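Local coordinates for Eag-like K[+] channel (Drosophila melanogaster, PDB 4HP4), which probably conducts potassium ions across the membrane as a voltage-gated channel, the part present here being its cytoplasmic N-terminal PAS domain, at residues A[7-12]-A[23-28]; A[40-45]-A[58-63]. All blocks are in the same frame, centred on the assembly; numbering follows the deposited sequence.

Overall arrangement
The two contacts lie on opposite faces of the antiparallel PAS sheet, with their centres about 15 Å apart, and strand 23-27 links them. In contact 1 the strand receives helix 8-15 on one face through Leu25. Its neighbour Val24 points the other way, into the region of contact 2, where helix 40-46 faces the loop segment 58-63. There Val24 CG1 lies 3.6 Å from Phe42 CE2, and Phe42 CB lies 3.8 Å from the backbone N of Phe23. Contact 2 is the more central, about 6 Å from the centre of the chain against about 11 Å for contact 1. Along the sequence, contact 1 is complete before contact 2 begins.

Contact 1: A[7-12]-A[23-28]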
loop_
_atom_site.group_PDB
_atom_site.type_symbol
_atom_site.label_atom_id
_atom_site.label_comp_id
_atom_site.label_asym_id
_atom_site.label_seq_id
_atom_site.Cartn_x
_atom_site.Cartn_y
_atom_site.Cartn_z
ATOM N N THR A 7 -1.665 -13.933 14.217
ATOM C CA THR A 7 -0.605 -12.962 13.988
ATOM C C THR A 7 -1.214 -11.635 13.560
ATOM O O THR A 7 -2.387 -11.570 13.186
ATOM C CB THR A 7 0.356 -13.419 12.874
ATOM O OG1 THR A 7 -0.334 -13.413 11.618
ATOM C CG2 THR A 7 0.901 -14.813 13.161
ATOM N N PHE A 8 -0.413 -10.578 13.604
ATOM C CA PHE A 8 -0.889 -9.265 13.190
ATOM C C PHE A 8 -1.190 -9.239 11.698
ATOM O O PHE A 8 -2.172 -8.639 11.268
ATOM C CB PHE A 8 0.129 -8.182 13.551
ATOM C CG PHE A 8 0.024 -7.722 14.970
ATOM C CD1 PHE A 8 -0.989 -6.860 15.354
ATOM C CD2 PHE A 8 0.925 -8.164 15.925
ATOM C CE1 PHE A 8 -1.098 -6.440 16.664
ATOM C CE2 PHE A 8 0.822 -7.748 17.237
ATOM C CZ PHE A 8 -0.194 -6.889 17.607
ATOM N N LEU A 9 -0.348 -9.892 10.908
ATOM C CA LEU A 9 -0.544 -9.917 9.465
ATOM C C LEU A 9 -1.907 -10.528 9.128
ATOM O O LEU A 9 -2.700 -9.934 8.396
ATOM C CB LEU A 9 0.593 -10.693 8.799
ATOM C CG LEU A 9 0.603 -10.815 7.275
ATOM C CD1 LEU A 9 0.196 -9.517 6.621
ATOM C CD2 LEU A 9 1.986 -11.249 6.801
ATOM N N ASP A 10 -2.184 -11.705 9.685
ATOM C CA ASP A 10 -3.449 -12.392 9.448
ATOM C C ASP A 10 -4.620 -11.595 10.008
ATOM O O ASP A 10 -5.645 -11.425 9.345
ATOM C CB ASP A 10 -3.439 -13.779 10.096
ATOM C CG ASP A 10 -2.478 -14.736 9.418
ATOM O OD1 ASP A 10 -1.989 -14.408 8.317
ATOM O OD2 ASP A 10 -2.220 -15.817 9.987
ATOM N N THR A 11 -4.464 -11.116 11.239
ATOM C CA THR A 11 -5.524 -10.384 11.922
ATOM C C THR A 11 -5.971 -9.164 11.123
ATOM O O THR A 11 -7.167 -8.951 10.927
ATOM C CB THR A 11 -5.083 -9.929 13.332
ATOM O OG1 THR A 11 -4.883 -11.075 14.167
ATOM C CG2 THR A 11 -6.141 -9.039 13.971
ATOM N N ILE A 12 -5.013 -8.369 10.654
ATOM C CA ILE A 12 -5.339 -7.127 9.959
ATOM C C ILE A 12 -5.996 -7.410 8.611
ATOM O O ILE A 12 -7.004 -6.798 8.267
ATOM C CB ILE A 12 -4.092 -6.245 9.747
ATOM C CG1 ILE A 12 -3.450 -5.886 11.089
ATOM C CG2 ILE A 12 -4.462 -4.975 8.990
ATOM C CD1 ILE A 12 -4.322 -5.055 11.987
ATOM N N PHE A 23 -5.782 -2.862 -0.813
ATOM C CA PHE A 23 -4.746 -2.568 0.172
ATOM C C PHE A 23 -3.592 -3.562 0.137
ATOM O O PHE A 23 -3.707 -4.663 -0.406
ATOM C CB PHE A 23 -5.349 -2.518 1.583
ATOM C CG PHE A 23 -5.773 -3.859 2.112
ATOM C CD1 PHE A 23 -4.902 -4.623 2.875
ATOM C CD2 PHE A 23 -7.040 -4.355 1.849
ATOM C CE1 PHE A 23 -5.288 -5.860 3.368
ATOM C CE2 PHE A 23 -7.431 -5.592 2.337
ATOM C CZ PHE A 23 -6.552 -6.345 3.097
ATOM N N VAL A 24 -2.472 -3.141 0.716
ATOM C CA VAL A 24 -1.318 -4.003 0.908
ATOM C C VAL A 24 -0.887 -3.907 2.361
ATOM O O VAL A 24 -1.214 -2.940 3.055
ATOM C CB VAL A 24 -0.127 -3.581 0.021
ATOM C CG1 VAL A 24 -0.514 -3.612 -1.443
ATOM C CG2 VAL A 24 0.372 -2.196 0.418
ATOM N N LEU A 25 -0.166 -4.919 2.821
ATOM C CA LEU A 25 0.450 -4.882 4.135
ATOM C C LEU A 25 1.959 -4.951 3.956
ATOM O O LEU A 25 2.471 -5.851 3.292
ATOM C CB LEU A 25 -0.055 -6.040 5.001
ATOM C CG LEU A 25 -1.536 -5.946 5.385
ATOM C CD1 LEU A 25 -2.020 -7.230 6.031
ATOM C CD2 LEU A 25 -1.762 -4.779 6.322
ATOM N N GLY A 26 2.663 -3.981 4.531
ATOM C CA GLY A 26 4.110 -3.938 4.446
ATOM C C GLY A 26 4.746 -4.332 5.763
ATOM O O GLY A 26 4.236 -3.994 6.831
ATOM N N ASN A 27 5.858 -5.057 5.691
ATOM C CA ASN A 27 6.580 -5.466 6.889
ATOM C C ASN A 27 7.533 -4.371 7.358
ATOM O O ASN A 27 8.580 -4.148 6.751
ATOM C CB ASN A 27 7.361 -6.756 6.633
ATOM C CG ASN A 27 8.019 -7.293 7.888
ATOM O OD1 ASN A 27 7.793 -6.782 8.985
ATOM N ND2 ASN A 27 8.832 -8.333 7.736
ATOM N N ALA A 28 7.170 -3.701 8.447
ATOM C CA ALA A 28 7.960 -2.588 8.968
ATOM C C ALA A 28 9.237 -3.055 9.666
ATOM O O ALA A 28 10.090 -2.240 10.013
ATOM C CB ALA A 28 7.117 -1.754 9.922
#
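The helical turn that brings Leu9 and Ile12 against Leu25 begins at Thr7 O, a carbonyl oxygen held twice by a single residue. Thr11 OG1 donates to Thr7 O at 2.7 Å from above the carbonyl plane, 39° out of it. Thr11 N gives the regular helical bond to the same oxygen, at 2.9 Å and from the other face of that plane. Thr7 is also the N-cap: its OG1 accepts from Asp10 N at 3.2 Å along a nearly straight line, 168° at the hydrogen, so the first turn is tied through both backbone and side chain.

Between helix and strand there are no hydrogen bonds; the contact is aliphatic and depends on Leu25. With its CG on the far side of CB from the backbone N (chi1 -179°), Leu9 sends CD1 over to Leu25 CD1 at 3.2 Å. That is tighter than usual for two methyls, so the exact separation is doubtful. The same Leu9 methyl also meets Leu25 CB at 3.8 Å. This is the helix-on-sheet packing of the N-terminal helix 8-15 against the five-stranded antiparallel sheet of the PAS fold.

One helical turn on, Ile12 uses the other branch of the same leucine: its CG2 touches Leu25 CD2 at 3.8 Å, while CG1 leads away from the strand. Leu25 thus offers one methyl to each helix residue. Leu9 also reaches Val36 and Tyr37 on the neighbouring edge strand 35-38, and Leu25 packs on Leu120 of strand 118-122.

Contact 2: A[40-45]-A[58-63]; sequences DGFVDL and CSCHFL
Phe42 and Cys60 bring the two backbones closest, yet their CA atoms are 11.5 Å apart. Segment 40-45 is a turn and a half of regular helix, whereas 58-63 is a loop that tightens into a short 3-10 turn at 61-63. Cys60 has left-handed helical angles (phi 63°, psi 36°), which turn the chain into the 3-10 segment, and Leu63 N closes that turn on Cys60 O at 2.9 Å.

Phe42 bridges the two segments almost alone. Its ring extends from the helix with CG anti to the backbone N (chi1 -176°), and its outer end meets three side chains of the loop. Phe62 approaches from the opposite direction, and its CZ corner points at the CE2–CZ side of the Phe42 ring, 3.9 Å from Phe42 CZ. Each ring meets the other at its edge, near its plane, although the two planes are steeply inclined; neither face is used, so this is not a stack. Tyr48 makes an edge-to-face contact with Phe62, while Ile53 of helix 50-53 and the ring of His123 pack against Phe42. The contact joins helix 40-46 to the loop between helix 50-53 and strand 89-92, on the face of the PAS sheet to which Val24 of strand 23-27 points.

Leu63 CD1 adds a methyl 4.2 Å from Phe42 CZ, and Cys60 SG lies 4.5 Å from the same atom, both at an oblique angle to the ring. Leu63 also lies against its neighbour in sequence: its CG sits 3.7 Å above the plane of the Phe62 ring, displaced toward the rim.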
loop_
_atom_site.group_PDB
_atom_site.type_symbol
_atom_site.label_atom_id
_atom_site.label_comp_id
_atom_site.label_asym_id
_atom_site.label_seq_id
_atom_site.Cartn_x
_atom_site.Cartn_y
_atom_site.Cartn_z
ATOM N N ASP A 40 -7.149 -8.823 -3.445
ATOM C CA ASP A 40 -7.547 -9.008 -4.835
ATOM C C ASP A 40 -7.914 -7.667 -5.460
ATOM O O ASP A 40 -7.674 -7.433 -6.644
ATOM C CB ASP A 40 -8.742 -9.958 -4.940
ATOM C CG ASP A 40 -8.379 -11.400 -4.641
ATOM O OD1 ASP A 40 -7.176 -11.722 -4.549
ATOM O OD2 ASP A 40 -9.311 -12.219 -4.513
ATOM N N GLY A 41 -8.508 -6.788 -4.658
ATOM C CA GLY A 41 -8.907 -5.476 -5.133
ATOM C C GLY A 41 -7.720 -4.657 -5.600
ATOM O O GLY A 41 -7.802 -3.940 -6.596
ATOM N N PHE A 42 -6.609 -4.764 -4.878
ATOM C CA PHE A 42 -5.404 -4.027 -5.230
ATOM C C PHE A 42 -4.811 -4.569 -6.526
ATOM O O PHE A 42 -4.326 -3.809 -7.362
ATOM C CB PHE A 42 -4.379 -4.103 -4.099
ATOM C CG PHE A 42 -3.138 -3.296 -4.351
ATOM C CD1 PHE A 42 -3.144 -1.920 -4.192
ATOM C CD2 PHE A 42 -1.964 -3.912 -4.745
ATOM C CE1 PHE A 42 -2.003 -1.176 -4.427
ATOM C CE2 PHE A 42 -0.821 -3.175 -4.981
ATOM C CZ PHE A 42 -0.840 -1.805 -4.820
ATOM N N VAL A 43 -4.860 -5.886 -6.692
ATOM C CA VAL A 43 -4.399 -6.514 -7.926
ATOM C C VAL A 43 -5.177 -5.956 -9.117
ATOM O O VAL A 43 -4.590 -5.580 -10.133
ATOM C CB VAL A 43 -4.560 -8.050 -7.865
ATOM C CG1 VAL A 43 -4.369 -8.673 -9.239
ATOM C CG2 VAL A 43 -3.577 -8.649 -6.863
ATOM N N ASP A 44 -6.498 -5.888 -8.979
ATOM C CA ASP A 44 -7.358 -5.407 -10.058
ATOM C C ASP A 44 -7.149 -3.921 -10.322
ATOM O O ASP A 44 -7.133 -3.482 -11.470
ATOM C CB ASP A 44 -8.829 -5.672 -9.729
ATOM C CG ASP A 44 -9.144 -7.150 -9.625
ATOM O OD1 ASP A 44 -8.343 -7.966 -10.130
ATOM O OD2 ASP A 44 -10.192 -7.498 -9.041
ATOM N N LEU A 45 -6.988 -3.150 -9.255
ATOM C CA LEU A 45 -6.800 -1.711 -9.375
ATOM C C LEU A 45 -5.560 -1.364 -10.193
ATOM O O LEU A 45 -5.615 -0.515 -11.082
ATOM C CB LEU A 45 -6.681 -1.081 -7.985
ATOM C CG LEU A 45 -6.326 0.407 -7.960
ATOM C CD1 LEU A 45 -7.472 1.245 -8.505
ATOM C CD2 LEU A 45 -5.949 0.855 -6.557
ATOM N N CYS A 58 6.150 -1.182 0.047
ATOM C CA CYS A 58 4.925 -0.501 0.456
ATOM C C CYS A 58 4.891 0.954 0.010
ATOM O O CYS A 58 3.850 1.604 0.039
ATOM C CB CYS A 58 4.824 -0.543 1.982
ATOM S SG CYS A 58 3.161 -0.392 2.627
ATOM N N SER A 59 6.059 1.487 -0.336
ATOM C CA SER A 59 6.137 2.861 -0.811
ATOM C C SER A 59 5.415 2.954 -2.152
ATOM O O SER A 59 5.034 4.038 -2.594
ATOM C CB SER A 59 7.590 3.302 -0.977
ATOM O OG SER A 59 8.159 2.727 -2.140
ATOM N N CYS A 60 5.242 1.801 -2.794
ATOM C CA CYS A 60 4.532 1.710 -4.065
ATOM C C CYS A 60 5.253 2.485 -5.160
ATOM O O CYS A 60 4.627 3.073 -6.044
ATOM C CB CYS A 60 3.084 2.181 -3.912
ATOM S SG CYS A 60 2.061 1.024 -2.974
ATOM N N HIS A 61 6.579 2.463 -5.099
ATOM C CA HIS A 61 7.409 3.079 -6.121
ATOM C C HIS A 61 7.054 2.539 -7.505
ATOM O O HIS A 61 7.120 3.263 -8.497
ATOM C CB HIS A 61 8.886 2.815 -5.828
ATOM C CG HIS A 61 9.818 3.421 -6.830
ATOM N ND1 HIS A 61 10.137 2.801 -8.019
ATOM C CD2 HIS A 61 10.497 4.592 -6.822
ATOM C CE1 HIS A 61 10.973 3.564 -8.701
ATOM N NE2 HIS A 61 11.208 4.657 -7.996
ATOM N N PHE A 62 6.674 1.266 -7.566
ATOM C CA PHE A 62 6.334 0.631 -8.838
ATOM C C PHE A 62 5.096 1.255 -9.483
ATOM O O PHE A 62 4.794 0.987 -10.647
ATOM C CB PHE A 62 6.155 -0.888 -8.666
ATOM C CG PHE A 62 4.931 -1.288 -7.875
ATOM C CD1 PHE A 62 3.794 -1.746 -8.521
ATOM C CD2 PHE A 62 4.926 -1.232 -6.488
ATOM C CE1 PHE A 62 2.673 -2.125 -7.805
ATOM C CE2 PHE A 62 3.805 -1.611 -5.768
ATOM C CZ PHE A 62 2.679 -2.058 -6.428
ATOM N N LEU A 63 4.390 2.095 -8.730
ATOM C CA LEU A 63 3.219 2.792 -9.255
ATOM C C LEU A 63 3.529 4.230 -9.676
ATOM O O LEU A 63 2.672 4.901 -10.248
ATOM C CB LEU A 63 2.090 2.797 -8.221
ATOM C CG LEU A 63 1.513 1.437 -7.819
ATOM C CD1 LEU A 63 0.326 1.624 -6.882
ATOM C CD2 LEU A 63 1.110 0.630 -9.046
#